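Lmo2812 protein (Listeria monocytogenes EGD-e, PDB 5ZQA) is a penicillin-binding protein that probably acts as a serine-type D-Ala-D-Ala carboxypeptidase, trimming peptide stems during peptidoglycan synthesis. Local coordinates at residues A61-L66 against L225-T230; K65-A69 against M118-N124; N124-E128 against S160-L164. One frame throughout, in Å; residues are numbered along the deposited sequence.

All three contacts are buried. The centres of contacts 1, 2 and 3 lie about 4, 6 and 11 Å from the centre of the chain. Contacts 1 and 2 share K65 and L66 of helix 65-77; contacts 2 and 3 share N124. Contact 1 sets the SxxK turn on the edge strand of the five-stranded sheet and is mostly aliphatic packing plus a water bridge. Contact 2 joins the same helix to the S122-N124 turn through methionine and leucine packing and one lysine-asparagine bond. Contact 3, whose E128 and L164 are partly exposed, is more polar and rests on a carboxylate. K65 links all three: its NZ is hydrogen-bonded to S62 OG, N124 OD1 and S162 O.

Contact 1: residues A61-L66 against L225-T230; sequences ASLSKL and LKTGFT
S62 and G228 come together with their CA atoms 4.7 Å apart, where the 3-10 turn at 62-63 and the start of helix 65-77 lie on edge strand 222-230. Water 1 joins the two backbones, accepting from S62 N at 3.1 Å and from F229 N at 2.8 Å. K226 runs along the turn. Its CG is anti to the backbone N (chi1 -173°), then the chain bends at chi2 and chi4, so that CE passes 3.7 Å from K65 CD, close to S62 O. The bends bring K226 NZ back to its own strand, where it donates to T227 O at 2.9 Å; it also bonds S122 OG. K65 NZ donates to S62 OG at 2.7 Å, and S62 OG also bonds S122 OG. Away from the polar groups leucines make the contact: L63 CD2 lies on the carbonyl K226 O at 3.3 Å, and L66 CD1 meets L225 CD2 at 3.8 Å. L66 and the K226 stem run antiparallel, with L66 CD2 against K226 CB. L63, L66 and L225 also touch I238 of the next strand, opposite a classic beta bulge at L225 and K226. S62 and K65, the predicted acyl-ester serine and proton acceptor, fit the SxxK motif, and K226-G228 the KTG motif of penicillin-binding proteins. Water 1 sits between two amide donors that match the oxyanion hole of this family, consistent with a site ready for a substrate carbonyl oxygen.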
ATOM      1  N   ALA A  61      -4.434   1.155  -7.837  1.00  9.51           N
ATOM      2  CA  ALA A  61      -4.197   2.555  -7.470  1.00  9.50           C
ATOM      3  C   ALA A  61      -3.043   2.707  -6.462  1.00  9.61           C
ATOM      4  O   ALA A  61      -1.966   2.155  -6.678  1.00  9.24           O
ATOM      5  CB  ALA A  61      -5.484   3.165  -6.930  1.00 11.41           C
ATOM      6  N   SER A  62      -3.272   3.421  -5.362  1.00  9.96           N
ATOM      7  CA  SER A  62      -2.206   3.690  -4.390  1.00  8.25           C
ATOM      8  C   SER A  62      -1.670   2.465  -3.645  1.00  8.64           C
ATOM      9  O   SER A  62      -0.684   2.579  -2.911  1.00  8.43           O
ATOM     10  CB  SER A  62      -2.677   4.719  -3.360  1.00 11.43           C
ATOM     11  OG  SER A  62      -2.644   6.029  -3.915  1.00 14.97           O
ATOM     12  N   LEU A  63      -2.285   1.302  -3.819  1.00  7.20           N
ATOM     13  CA  LEU A  63      -1.680   0.102  -3.230  1.00  8.15           C
ATOM     14  C   LEU A  63      -0.310  -0.108  -3.870  1.00  7.67           C
ATOM     15  O   LEU A  63       0.563  -0.755  -3.284  1.00  9.33           O
ATOM     16  CB  LEU A  63      -2.567  -1.134  -3.398  1.00  8.32           C
ATOM     17  CG  LEU A  63      -3.969  -1.042  -2.768  1.00  6.97           C
ATOM     18  CD1 LEU A  63      -4.736  -2.337  -3.000  1.00  9.55           C
ATOM     19  CD2 LEU A  63      -3.878  -0.724  -1.281  1.00 10.90           C
ATOM     20  N   SER A  64      -0.112   0.477  -5.058  1.00  7.52           N
ATOM     21  CA  SER A  64       1.193   0.476  -5.722  1.00  6.99           C
ATOM     22  C   SER A  64       2.309   1.017  -4.843  1.00  7.74           C
ATOM     23  O   SER A  64       3.480   0.627  -5.000  1.00  8.00           O
ATOM     24  CB  SER A  64       1.154   1.318  -6.999  1.00  9.79           C
ATOM     25  OG  SER A  64       0.218   0.816  -7.931  1.00  9.22           O
ATOM     26  N   LYS A  65       1.960   1.916  -3.927  1.00  7.51           N
ATOM     27  CA  LYS A  65       2.959   2.512  -3.052  1.00  8.77           C
ATOM     28  C   LYS A  65       3.650   1.502  -2.143  1.00  7.37           C
ATOM     29  O   LYS A  65       4.738   1.783  -1.632  1.00  8.66           O
ATOM     30  CB  LYS A  65       2.324   3.617  -2.215  1.00  8.30           C
ATOM     31  CG  LYS A  65       1.878   4.818  -3.046  1.00  9.00           C
ATOM     32  CD  LYS A  65       1.127   5.815  -2.184  1.00 10.44           C
ATOM     33  CE  LYS A  65       0.900   7.137  -2.919  1.00 11.83           C
ATOM     34  NZ  LYS A  65      -0.156   7.001  -3.940  1.00 12.82           N
ATOM     35  N   LEU A  66       3.060   0.323  -1.961  1.00  8.22           N
ATOM     36  CA  LEU A  66       3.737  -0.714  -1.182  1.00  7.52           C
ATOM     37  C   LEU A  66       4.973  -1.223  -1.918  1.00  8.70           C
ATOM     38  O   LEU A  66       5.972  -1.562  -1.286  1.00  7.84           O
ATOM     39  CB  LEU A  66       2.796  -1.876  -0.868  1.00  8.67           C
ATOM     40  CG  LEU A  66       1.666  -1.490   0.100  1.00  9.52           C
ATOM     41  CD1 LEU A  66       0.694  -2.635   0.292  1.00 13.54           C
ATOM     42  CD2 LEU A  66       2.220  -1.050   1.459  1.00 11.24           C
ATOM     43  N   LEU A 225      -2.363  -1.966   6.527  1.00  8.10           N
ATOM     44  CA  LEU A 225      -1.148  -1.623   5.813  1.00  8.72           C
ATOM     45  C   LEU A 225      -1.294  -0.424   4.854  1.00  8.15           C
ATOM     46  O   LEU A 225      -0.461   0.472   4.855  1.00  9.27           O
ATOM     47  CB  LEU A 225      -0.672  -2.849   5.026  1.00 10.94           C
ATOM     48  CG  LEU A 225       0.757  -2.900   4.500  1.00 12.73           C
ATOM     49  CD1 LEU A 225       1.769  -2.745   5.633  1.00 10.97           C
ATOM     50  CD2 LEU A 225       0.978  -4.222   3.779  1.00 11.36           C
ATOM     51  N   LYS A 226      -2.312  -0.427   4.000  1.00  6.70           N
ATOM     52  CA  LYS A 226      -2.405   0.627   2.982  1.00  8.13           C
ATOM     53  C   LYS A 226      -3.774   0.712   2.326  1.00  7.38           C
ATOM     54  O   LYS A 226      -4.344  -0.309   1.948  1.00  8.56           O
ATOM     55  CB  LYS A 226      -1.349   0.401   1.886  1.00  9.09           C
ATOM     56  CG  LYS A 226      -1.241   1.542   0.855  1.00  9.02           C
ATOM     57  CD  LYS A 226      -0.504   2.753   1.417  1.00 10.23           C
ATOM     58  CE  LYS A 226      -0.663   3.971   0.521  1.00 10.45           C
ATOM     59  NZ  LYS A 226      -2.042   4.563   0.607  1.00 10.00           N
ATOM     60  N   THR A 227      -4.261   1.935   2.144  1.00  8.40           N
ATOM     61  CA  THR A 227      -5.500   2.217   1.416  1.00  9.11           C
ATOM     62  C   THR A 227      -5.255   2.555  -0.045  1.00  8.75           C
ATOM     63  O   THR A 227      -4.134   2.891  -0.438  1.00  9.29           O
ATOM     64  CB  THR A 227      -6.247   3.418   2.019  1.00  9.01           C
ATOM     65  OG1 THR A 227      -5.383   4.564   1.994  1.00  9.97           O
ATOM     66  CG2 THR A 227      -6.664   3.152   3.452  1.00 11.88           C
ATOM     67  N   GLY A 228      -6.318   2.497  -0.841  1.00  7.96           N
ATOM     68  CA  GLY A 228      -6.303   3.041  -2.192  1.00  9.62           C
ATOM     69  C   GLY A 228      -7.695   3.512  -2.560  1.00 12.59           C
ATOM     70  O   GLY A 228      -8.680   2.986  -2.036  1.00 12.18           O
ATOM     71  N   PHE A 229      -7.785   4.509  -3.437  1.00 11.05           N
ATOM     72  CA  PHE A 229      -9.072   4.907  -3.996  1.00 12.35           C
ATOM     73  C   PHE A 229      -8.949   5.663  -5.304  1.00 14.18           C
ATOM     74  O   PHE A 229      -8.230   6.654  -5.377  1.00 14.63           O
ATOM     75  CB  PHE A 229      -9.872   5.795  -3.044  1.00 11.96           C
ATOM     76  CG  PHE A 229     -11.025   6.473  -3.731  1.00 14.87           C
ATOM     77  CD1 PHE A 229     -12.116   5.729  -4.150  1.00 15.66           C
ATOM     78  CD2 PHE A 229     -10.988   7.826  -4.018  1.00 17.77           C
ATOM     79  CE1 PHE A 229     -13.170   6.331  -4.809  1.00 15.36           C
ATOM     80  CE2 PHE A 229     -12.039   8.435  -4.675  1.00 18.64           C
ATOM     81  CZ  PHE A 229     -13.129   7.686  -5.070  1.00 18.12           C
ATOM     82  N   THR A 230      -9.658   5.171  -6.318  1.00 12.62           N
ATOM     83  CA  THR A 230     -10.069   5.949  -7.490  1.00 12.67           C
ATOM     84  C   THR A 230     -11.487   5.526  -7.851  1.00 12.79           C
ATOM     85  O   THR A 230     -11.979   4.521  -7.352  1.00 13.65           O
ATOM     86  CB  THR A 230      -9.183   5.719  -8.720  1.00 15.02           C
ATOM     87  OG1 THR A 230      -9.257   4.341  -9.104  1.00 14.69           O
ATOM     88  CG2 THR A 230      -7.744   6.109  -8.449  1.00 17.65           C
TER
HETATM   89  O   HOH W   1      -5.407   5.515  -4.622  1.00 13.96           O

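Contact 2: residues K65-A69 against M118-N124; sequences KLMTA and MLTMSAN
M118 lies along the aliphatic chain of K65, the two running antiparallel with M118 CG 3.5 Å from K65 CD. The methionine is extended from its helix as far as SD, with CG anti to the backbone N (chi1 174°), and then turns at chi3. SD thereby meets T68 CG2 at 3.7 Å, and CE lies on the backbone of A69, 3.7 Å from A69 N. L119 adds CD2 against A69 CB at 4.0 Å. These contacts pack the first turn of helix 65-77 on the end of helix 111-120. T68 OG1 bonds A161 O. K65 CE passes 3.6 Å from A123 O. The lysine is bent at its last torsion, and NZ donates to N124 OD1 at 2.9 Å. K65 meets the N124 side chain nearly perpendicularly. NZ stands above the amide plane, 59° out of it, rather than on a lone pair. N124 ND2 donates to V98 O, which helps fix the rotation of the amide. S122, a predicted active-site residue, has its OG 3.7 Å from K65 NZ, near its partners K226 and S62. S122 takes up a left-handed backbone conformation just after helix 111-120, and N124 opens the next helix. S122, A123 and N124 fit the SxN motif of penicillin-binding proteins. K65 NZ is gripped by oxygens of N124, S62 and S162, which hold it beside the predicted acylation serine.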
ATOM      1  N   LYS A  65       1.960   1.916  -3.927  1.00  7.51           N
ATOM      2  CA  LYS A  65       2.959   2.512  -3.052  1.00  8.77           C
ATOM      3  C   LYS A  65       3.650   1.502  -2.143  1.00  7.37           C
ATOM      4  O   LYS A  65       4.738   1.783  -1.632  1.00  8.66           O
ATOM      5  CB  LYS A  65       2.324   3.617  -2.215  1.00  8.30           C
ATOM      6  CG  LYS A  65       1.878   4.818  -3.046  1.00  9.00           C
ATOM      7  CD  LYS A  65       1.127   5.815  -2.184  1.00 10.44           C
ATOM      8  CE  LYS A  65       0.900   7.137  -2.919  1.00 11.83           C
ATOM      9  NZ  LYS A  65      -0.156   7.001  -3.940  1.00 12.82           N
ATOM     10  N   LEU A  66       3.060   0.323  -1.961  1.00  8.22           N
ATOM     11  CA  LEU A  66       3.737  -0.714  -1.182  1.00  7.52           C
ATOM     12  C   LEU A  66       4.973  -1.223  -1.918  1.00  8.70           C
ATOM     13  O   LEU A  66       5.972  -1.562  -1.286  1.00  7.84           O
ATOM     14  CB  LEU A  66       2.796  -1.876  -0.868  1.00  8.67           C
ATOM     15  CG  LEU A  66       1.666  -1.490   0.100  1.00  9.52           C
ATOM     16  CD1 LEU A  66       0.694  -2.635   0.292  1.00 13.54           C
ATOM     17  CD2 LEU A  66       2.220  -1.050   1.459  1.00 11.24           C
ATOM     18  N   MET A  67       4.919  -1.267  -3.248  1.00  8.20           N
ATOM     19  CA  MET A  67       6.095  -1.705  -3.994  1.00  8.04           C
ATOM     20  C   MET A  67       7.146  -0.605  -3.983  1.00  7.89           C
ATOM     21  O   MET A  67       8.341  -0.883  -3.848  1.00  8.63           O
ATOM     22  CB  MET A  67       5.752  -2.083  -5.437  1.00  8.26           C
ATOM     23  CG  MET A  67       6.998  -2.415  -6.275  1.00  8.19           C
ATOM     24  SD  MET A  67       7.967  -3.800  -5.638  1.00 10.27           S
ATOM     25  CE  MET A  67       7.046  -5.188  -6.301  1.00 10.91           C
ATOM     26  N   THR A  68       6.709   0.645  -4.112  1.00  8.76           N
ATOM     27  CA  THR A  68       7.649   1.751  -3.991  1.00  7.95           C
ATOM     28  C   THR A  68       8.307   1.748  -2.605  1.00  8.57           C
ATOM     29  O   THR A  68       9.518   1.924  -2.511  1.00  8.65           O
ATOM     30  CB  THR A  68       6.955   3.090  -4.280  1.00  7.17           C
ATOM     31  OG1 THR A  68       6.350   2.996  -5.579  1.00  9.44           O
ATOM     32  CG2 THR A  68       7.946   4.278  -4.270  1.00  9.10           C
ATOM     33  N   ALA A  69       7.519   1.522  -1.549  1.00  8.05           N
ATOM     34  CA  ALA A  69       8.069   1.420  -0.191  1.00  7.62           C
ATOM     35  C   ALA A  69       9.114   0.311  -0.112  1.00  8.08           C
ATOM     36  O   ALA A  69      10.194   0.512   0.460  1.00  8.78           O
ATOM     37  CB  ALA A  69       6.949   1.178   0.833  1.00 10.38           C
ATOM     38  N   MET A 118       3.986   9.198   1.771  1.00 10.44           N
ATOM     39  CA  MET A 118       3.489   8.190   0.847  1.00 10.55           C
ATOM     40  C   MET A 118       2.640   7.137   1.562  1.00 10.62           C
ATOM     41  O   MET A 118       1.531   6.827   1.125  1.00 10.39           O
ATOM     42  CB  MET A 118       4.673   7.552   0.118  1.00 10.65           C
ATOM     43  CG  MET A 118       4.314   6.400  -0.767  1.00 12.83           C
ATOM     44  SD  MET A 118       5.760   5.785  -1.643  1.00 10.19           S
ATOM     45  CE  MET A 118       6.565   4.845  -0.345  1.00 10.81           C
ATOM     46  N   LEU A 119       3.138   6.597   2.671  1.00 10.48           N
ATOM     47  CA  LEU A 119       2.449   5.486   3.326  1.00 11.32           C
ATOM     48  C   LEU A 119       1.262   5.930   4.179  1.00 11.75           C
ATOM     49  O   LEU A 119       0.255   5.215   4.257  1.00 13.05           O
ATOM     50  CB  LEU A 119       3.428   4.687   4.188  1.00 11.93           C
ATOM     51  CG  LEU A 119       4.430   3.814   3.428  1.00  9.94           C
ATOM     52  CD1 LEU A 119       5.294   3.078   4.441  1.00 10.45           C
ATOM     53  CD2 LEU A 119       3.717   2.838   2.505  1.00 10.50           C
ATOM     54  N   THR A 120       1.374   7.109   4.791  1.00 11.05           N
ATOM     55  CA  THR A 120       0.395   7.568   5.781  1.00 10.29           C
ATOM     56  C   THR A 120      -0.793   8.281   5.135  1.00 11.24           C
ATOM     57  O   THR A 120      -1.953   7.886   5.330  1.00 13.20           O
ATOM     58  CB  THR A 120       1.073   8.503   6.812  1.00 13.37           C
ATOM     59  OG1 THR A 120       2.112   7.784   7.486  1.00 15.51           O
ATOM     60  CG2 THR A 120       0.087   8.997   7.847  1.00 14.00           C
ATOM     61  N   MET A 121      -0.518   9.315   4.345  1.00 10.83           N
ATOM     62  CA  MET A 121      -1.592  10.095   3.722  1.00 12.80           C
ATOM     63  C   MET A 121      -1.778   9.801   2.239  1.00 11.13           C
ATOM     64  O   MET A 121      -2.621  10.417   1.587  1.00 12.71           O
ATOM     65  CB  MET A 121      -1.346  11.602   3.911  1.00 14.17           C
ATOM     66  CG  MET A 121      -0.114  12.146   3.181  1.00 12.58           C
ATOM     67  SD  MET A 121      -0.058  13.943   3.134  1.00 16.04           S
ATOM     68  CE  MET A 121      -1.326  14.290   1.913  1.00 15.34           C
ATOM     69  N   SER A 122      -0.982   8.870   1.715  1.00  9.94           N
ATOM     70  CA  SER A 122      -1.075   8.434   0.323  1.00 10.16           C
ATOM     71  C   SER A 122      -0.694   9.573  -0.626  1.00 12.10           C
ATOM     72  O   SER A 122      -1.359   9.825  -1.627  1.00 10.94           O
ATOM     73  CB  SER A 122      -2.480   7.913   0.017  1.00 13.55           C
ATOM     74  OG  SER A 122      -2.423   6.897  -0.970  1.00 13.30           O
ATOM     75  N   ALA A 123       0.395  10.260  -0.301  1.00  9.44           N
ATOM     76  CA  ALA A 123       0.846  11.389  -1.115  1.00  9.01           C
ATOM     77  C   ALA A 123       1.471  10.910  -2.428  1.00  9.15           C
ATOM     78  O   ALA A 123       2.543  10.289  -2.443  1.00  9.39           O
ATOM     79  CB  ALA A 123       1.840  12.243  -0.322  1.00 10.85           C
ATOM     80  N   ASN A 124       0.805  11.204  -3.536  1.00  9.61           N
ATOM     81  CA  ASN A 124       1.265  10.755  -4.847  1.00  9.38           C
ATOM     82  C   ASN A 124       2.555  11.420  -5.289  1.00  7.56           C
ATOM     83  O   ASN A 124       3.417  10.775  -5.889  1.00  9.53           O
ATOM     84  CB  ASN A 124       0.190  11.012  -5.904  1.00  8.66           C
ATOM     85  CG  ASN A 124      -0.995  10.127  -5.724  1.00 10.21           C
ATOM     86  OD1 ASN A 124      -0.919   8.934  -5.987  1.00 11.41           O
ATOM     87  ND2 ASN A 124      -2.106  10.697  -5.263  1.00 13.59           N
TER

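Contact 3: residues N124-E128 against S160-L164; sequences NDAAE and SASGL
N124 faces S162 with CA atoms 5.0 Å apart, and one turn later E128 faces A161 at 5.2 Å between CA atoms, so the start of helix 124-135 runs along loop 160-164. E128 carries most of the polar contact. Its chain is bent at chi2 (-63°), which curls the carboxylate over S162. OE1 accepts twice from that residue: S162 OG donates at 2.7 Å onto the anti lone pair, and S162 N at 3.1 Å from above the carboxylate plane. OE2 accepts from water 3, which in turn accepts from A161 N. S162 OG also takes L164 N at 3.1 Å, closing an ST turn. S160 OG steadies the loop too, accepting from G163 N in an ST motif and donating to L164 O in the carbonyl plane. A127 lies between the polar ends, with CB 3.7 Å from S162 CA. L164 covers one face of the N124 amide, its CG 3.5 Å from N124 OD1; K65 NZ approaches from the other face. Water 2 donates to N124 OD1 at 2.8 Å and to S162 O, bridging two oxygens that both accept from K65 NZ. The hydroxyl and amide donors at OE1 would favour an ionised E128. E128 is thus placed as a second-shell residue and is likely to help set S162, whose O accepts from K65 NZ.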
ATOM      1  N   ASN A 124       0.805  11.204  -3.536  1.00  9.61           N
ATOM      2  CA  ASN A 124       1.265  10.755  -4.847  1.00  9.38           C
ATOM      3  C   ASN A 124       2.555  11.420  -5.289  1.00  7.56           C
ATOM      4  O   ASN A 124       3.417  10.775  -5.889  1.00  9.53           O
ATOM      5  CB  ASN A 124       0.190  11.012  -5.904  1.00  8.66           C
ATOM      6  CG  ASN A 124      -0.995  10.127  -5.724  1.00 10.21           C
ATOM      7  OD1 ASN A 124      -0.919   8.934  -5.987  1.00 11.41           O
ATOM      8  ND2 ASN A 124      -2.106  10.697  -5.263  1.00 13.59           N
ATOM      9  N   ASP A 125       2.690  12.716  -5.006  1.00  8.63           N
ATOM     10  CA  ASP A 125       3.903  13.408  -5.389  1.00  9.03           C
ATOM     11  C   ASP A 125       5.114  12.866  -4.618  1.00  7.04           C
ATOM     12  O   ASP A 125       6.191  12.713  -5.196  1.00  9.81           O
ATOM     13  CB  ASP A 125       3.759  14.934  -5.221  1.00 10.70           C
ATOM     14  CG  ASP A 125       3.237  15.369  -3.846  1.00 11.73           C
ATOM     15  OD1 ASP A 125       2.813  14.536  -3.024  1.00 10.98           O
ATOM     16  OD2 ASP A 125       3.238  16.604  -3.603  1.00 12.08           O
ATOM     17  N   ALA A 126       4.932  12.526  -3.341  1.00  8.71           N
ATOM     18  CA  ALA A 126       6.027  11.946  -2.560  1.00  8.75           C
ATOM     19  C   ALA A 126       6.508  10.634  -3.182  1.00  9.00           C
ATOM     20  O   ALA A 126       7.714  10.395  -3.330  1.00  9.94           O
ATOM     21  CB  ALA A 126       5.595  11.737  -1.125  1.00  9.16           C
ATOM     22  N   ALA A 127       5.559   9.791  -3.570  1.00  7.76           N
ATOM     23  CA  ALA A 127       5.897   8.522  -4.212  1.00  8.17           C
ATOM     24  C   ALA A 127       6.663   8.722  -5.520  1.00  7.97           C
ATOM     25  O   ALA A 127       7.658   8.049  -5.772  1.00 10.15           O
ATOM     26  CB  ALA A 127       4.630   7.709  -4.459  1.00  8.90           C
ATOM     27  N   GLU A 128       6.191   9.642  -6.356  1.00  8.96           N
ATOM     28  CA  GLU A 128       6.829   9.872  -7.654  1.00  8.58           C
ATOM     29  C   GLU A 128       8.248  10.402  -7.473  1.00  9.83           C
ATOM     30  O   GLU A 128       9.157  10.047  -8.229  1.00 11.65           O
ATOM     31  CB  GLU A 128       6.015  10.855  -8.502  1.00  9.36           C
ATOM     32  CG  GLU A 128       4.673  10.294  -8.987  1.00 13.12           C
ATOM     33  CD  GLU A 128       4.835   9.110  -9.914  1.00 15.42           C
ATOM     34  OE1 GLU A 128       3.976   8.193  -9.867  1.00 14.26           O
ATOM     35  OE2 GLU A 128       5.811   9.085 -10.697  1.00 16.80           O
ATOM     36  N   SER A 160       3.507   3.152 -12.360  1.00  9.57           N
ATOM     37  CA  SER A 160       4.032   4.380 -11.771  1.00 10.19           C
ATOM     38  C   SER A 160       4.336   4.162 -10.297  1.00 10.28           C
ATOM     39  O   SER A 160       3.771   3.267  -9.678  1.00  9.46           O
ATOM     40  CB  SER A 160       3.031   5.525 -11.928  1.00  9.39           C
ATOM     41  OG  SER A 160       1.882   5.301 -11.116  1.00  9.64           O
ATOM     42  N   ALA A 161       5.232   4.971  -9.736  1.00  9.28           N
ATOM     43  CA  ALA A 161       5.581   4.861  -8.324  1.00  8.73           C
ATOM     44  C   ALA A 161       4.381   5.096  -7.401  1.00  9.55           C
ATOM     45  O   ALA A 161       4.285   4.505  -6.320  1.00  8.94           O
ATOM     46  CB  ALA A 161       6.696   5.840  -7.984  1.00 10.44           C
ATOM     47  N   SER A 162       3.476   5.972  -7.832  1.00  8.29           N
ATOM     48  CA  SER A 162       2.323   6.342  -7.027  1.00  9.08           C
ATOM     49  C   SER A 162       1.132   5.412  -7.200  1.00  9.66           C
ATOM     50  O   SER A 162       0.316   5.244  -6.290  1.00  9.81           O
ATOM     51  CB  SER A 162       1.888   7.765  -7.374  1.00 10.11           C
ATOM     52  OG  SER A 162       1.558   7.863  -8.751  1.00 11.40           O
ATOM     53  N   GLY A 163       1.019   4.842  -8.389  1.00  9.15           N
ATOM     54  CA  GLY A 163      -0.185   4.122  -8.756  1.00  8.26           C
ATOM     55  C   GLY A 163      -1.157   4.974  -9.556  1.00 10.37           C
ATOM     56  O   GLY A 163      -2.235   4.505  -9.912  1.00 10.24           O
ATOM     57  N   LEU A 164      -0.806   6.232  -9.815  1.00 11.17           N
ATOM     58  CA  LEU A 164      -1.614   7.052 -10.709  1.00 11.09           C
ATOM     59  C   LEU A 164      -1.522   6.470 -12.112  1.00 10.83           C
ATOM     60  O   LEU A 164      -0.472   5.969 -12.498  1.00 11.63           O
ATOM     61  CB  LEU A 164      -1.139   8.505 -10.702  1.00 11.34           C
ATOM     62  CG  LEU A 164      -1.396   9.318  -9.432  1.00 13.06           C
ATOM     63  CD1 LEU A 164      -0.791  10.710  -9.563  1.00 15.30           C
ATOM     64  CD2 LEU A 164      -2.886   9.413  -9.145  1.00 14.35           C
TER
HETATM   65  O   HOH W   2      -2.462   6.714  -6.659  1.00 16.67           O
HETATM   66  O   HOH W   3       6.596   6.722 -11.546  1.00 16.68           O